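Local coordinates for protein phosphoribosylamine--glycine ligase (Thermotoga maritima, PDB 1VKZ) that catalyses the ATP-dependent joining of glycine to 5-phospho-beta-D-ribosylamine, giving glycinamide ribonucleotide in de novo purine synthesis, at residues W32-Q37 against A309-Y314. Sequence-based numbering, arbitrary orientation.
Sequences WAFAKQ and AVLEGY
A helix-to-helix contact between the Rossmann-like N domain and the ATP-grasp region rests on one aromatic ring, that of Phe-34, which meets Val-310 and Leu-311. Phe-34 lies near the end of helix 25-36, and its two partners sit on helix 303-315. The backbones stay well apart, with 10.1 Å between Phe-34 CA and Leu-311 CA, and the ring spans the gap. Phe-34 CG is anti to the carbonyl carbon (chi1 -84°). The CA-CB bond does not point at the 309-314 segment, but the end of the ring comes nearer to it. Phe-34 CZ meets Val-310 CG1 at 4.0 Å. Phe-34 CE1 meets CD2 of Leu-311 at 4.1 Å. Both methyls lie at the ring edge, near its plane, rather than over a face. With chi1 at 172°, Val-310 turns CG1, and not CG2, to the ring. The two segments share no hydrogen bond, and they bury just 107 Å² between them. Val-307, three residues before Val-310 on the same helix, also touches Phe-34, and Leu-311 touches Tyr-39 in a loop. The contact lies away from the predicted ATP and magnesium residues. The arrangement is plain apolar helix-to-helix packing, joining the Rossmann-like N domain to the ATP-grasp part of the GARS fold.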
loop_
_atom_site.group_PDB
_atom_site.type_symbol
_atom_site.label_atom_id
_atom_site.label_comp_id
_atom_site.label_asym_id
_atom_site.label_seq_id
_atom_site.Cartn_x
_atom_site.Cartn_y
_atom_site.Cartn_z
ATOM N N TRP A 32 -3.383 11.942 10.912
ATOM C CA TRP A 32 -2.493 12.662 11.821
ATOM C C TRP A 32 -2.068 13.977 11.153
ATOM O O TRP A 32 -2.194 15.028 11.741
ATOM C CB TRP A 32 -1.308 11.765 12.196
ATOM C CG TRP A 32 -0.186 12.473 12.874
ATOM C CD1 TRP A 32 -0.082 12.779 14.192
ATOM C CD2 TRP A 32 1.018 12.949 12.253
ATOM N NE1 TRP A 32 1.111 13.425 14.436
ATOM C CE2 TRP A 32 1.801 13.552 13.263
ATOM C CE3 TRP A 32 1.523 12.912 10.942
ATOM C CZ2 TRP A 32 3.055 14.114 13.008
ATOM C CZ3 TRP A 32 2.771 13.500 10.690
ATOM C CH2 TRP A 32 3.519 14.075 11.721
ATOM N N ALA A 33 -1.637 13.890 9.893
ATOM C CA ALA A 33 -1.255 15.045 9.081
ATOM C C ALA A 33 -2.352 16.105 8.936
ATOM O O ALA A 33 -2.118 17.314 9.084
ATOM C CB ALA A 33 -0.855 14.591 7.719
ATOM N N PHE A 34 -3.556 15.662 8.636
ATOM C CA PHE A 34 -4.669 16.590 8.505
ATOM C C PHE A 34 -4.978 17.313 9.808
ATOM O O PHE A 34 -5.244 18.511 9.822
ATOM C CB PHE A 34 -5.920 15.864 7.986
ATOM C CG PHE A 34 -5.936 15.739 6.521
ATOM C CD1 PHE A 34 -6.275 16.820 5.741
ATOM C CD2 PHE A 34 -5.483 14.602 5.908
ATOM C CE1 PHE A 34 -6.244 16.742 4.380
ATOM C CE2 PHE A 34 -5.455 14.522 4.525
ATOM C CZ PHE A 34 -5.856 15.597 3.765
ATOM N N ALA A 35 -4.956 16.569 10.901
ATOM C CA ALA A 35 -5.283 17.109 12.197
ATOM C C ALA A 35 -4.201 18.088 12.604
ATOM O O ALA A 35 -4.483 19.089 13.292
ATOM C CB ALA A 35 -5.418 15.969 13.222
ATOM N N LYS A 36 -2.973 17.785 12.170
ATOM C CA LYS A 36 -1.787 18.615 12.400
ATOM C C LYS A 36 -1.958 19.983 11.691
ATOM O O LYS A 36 -1.534 21.022 12.214
ATOM C CB LYS A 36 -0.525 17.863 11.915
ATOM C CG LYS A 36 0.800 18.297 12.512
ATOM C CD LYS A 36 1.797 17.141 12.573
ATOM C CE LYS A 36 3.272 17.612 12.676
ATOM N NZ LYS A 36 3.718 18.098 14.037
ATOM N N GLN A 37 -2.629 19.972 10.534
ATOM C CA GLN A 37 -2.928 21.202 9.778
ATOM C C GLN A 37 -4.239 21.831 10.208
ATOM O O GLN A 37 -4.705 22.762 9.569
ATOM C CB GLN A 37 -3.009 20.924 8.270
ATOM C CG GLN A 37 -1.895 20.026 7.706
ATOM C CD GLN A 37 -0.498 20.475 8.119
ATOM O OE1 GLN A 37 -0.264 21.684 8.317
ATOM N NE2 GLN A 37 0.436 19.512 8.246
ATOM N N ALA A 309 -1.237 18.694 -1.283
ATOM C CA ALA A 309 -1.352 18.067 -2.597
ATOM C C ALA A 309 -2.677 17.287 -2.710
ATOM O O ALA A 309 -3.362 17.327 -3.711
ATOM C CB ALA A 309 -0.159 17.167 -2.847
ATOM N N VAL A 310 -3.067 16.637 -1.627
ATOM C CA VAL A 310 -4.327 15.924 -1.580
ATOM C C VAL A 310 -5.485 16.885 -1.726
ATOM O O VAL A 310 -6.440 16.599 -2.404
ATOM C CB VAL A 310 -4.428 15.131 -0.276
ATOM C CG1 VAL A 310 -5.790 14.540 -0.094
ATOM C CG2 VAL A 310 -3.413 14.010 -0.320
ATOM N N LEU A 311 -5.414 18.035 -1.078
ATOM C CA LEU A 311 -6.534 18.953 -1.103
ATOM C C LEU A 311 -6.635 19.583 -2.468
ATOM O O LEU A 311 -7.718 19.695 -3.023
ATOM C CB LEU A 311 -6.374 19.997 -0.015
ATOM C CG LEU A 311 -6.660 19.499 1.403
ATOM C CD1 LEU A 311 -6.334 20.616 2.395
ATOM C CD2 LEU A 311 -8.115 19.001 1.583
ATOM N N GLU A 312 -5.497 19.982 -3.011
ATOM C CA GLU A 312 -5.444 20.554 -4.329
ATOM C C GLU A 312 -5.925 19.585 -5.379
ATOM O O GLU A 312 -6.646 19.974 -6.283
ATOM C CB GLU A 312 -4.022 21.014 -4.656
ATOM C CG GLU A 312 -3.668 22.316 -3.972
ATOM C CD GLU A 312 -4.772 23.361 -4.154
ATOM O OE1 GLU A 312 -5.397 23.397 -5.247
ATOM O OE2 GLU A 312 -5.030 24.133 -3.198
ATOM N N GLY A 313 -5.525 18.331 -5.262
ATOM C CA GLY A 313 -5.996 17.289 -6.151
ATOM C C GLY A 313 -7.490 17.057 -6.018
ATOM O O GLY A 313 -8.224 17.054 -7.015
ATOM N N TYR A 314 -7.953 16.909 -4.785
ATOM C CA TYR A 314 -9.394 16.835 -4.518
ATOM C C TYR A 314 -10.160 18.012 -5.046
ATOM O O TYR A 314 -11.243 17.848 -5.606
ATOM C CB TYR A 314 -9.680 16.749 -3.016
ATOM C CG TYR A 314 -11.151 16.627 -2.740
ATOM C CD1 TYR A 314 -11.838 15.460 -3.056
ATOM C CD2 TYR A 314 -11.876 17.685 -2.190
ATOM C CE1 TYR A 314 -13.208 15.332 -2.823
ATOM C CE2 TYR A 314 -13.238 17.566 -1.947
ATOM C CZ TYR A 314 -13.897 16.383 -2.268
ATOM O OH TYR A 314 -15.240 16.258 -2.031
#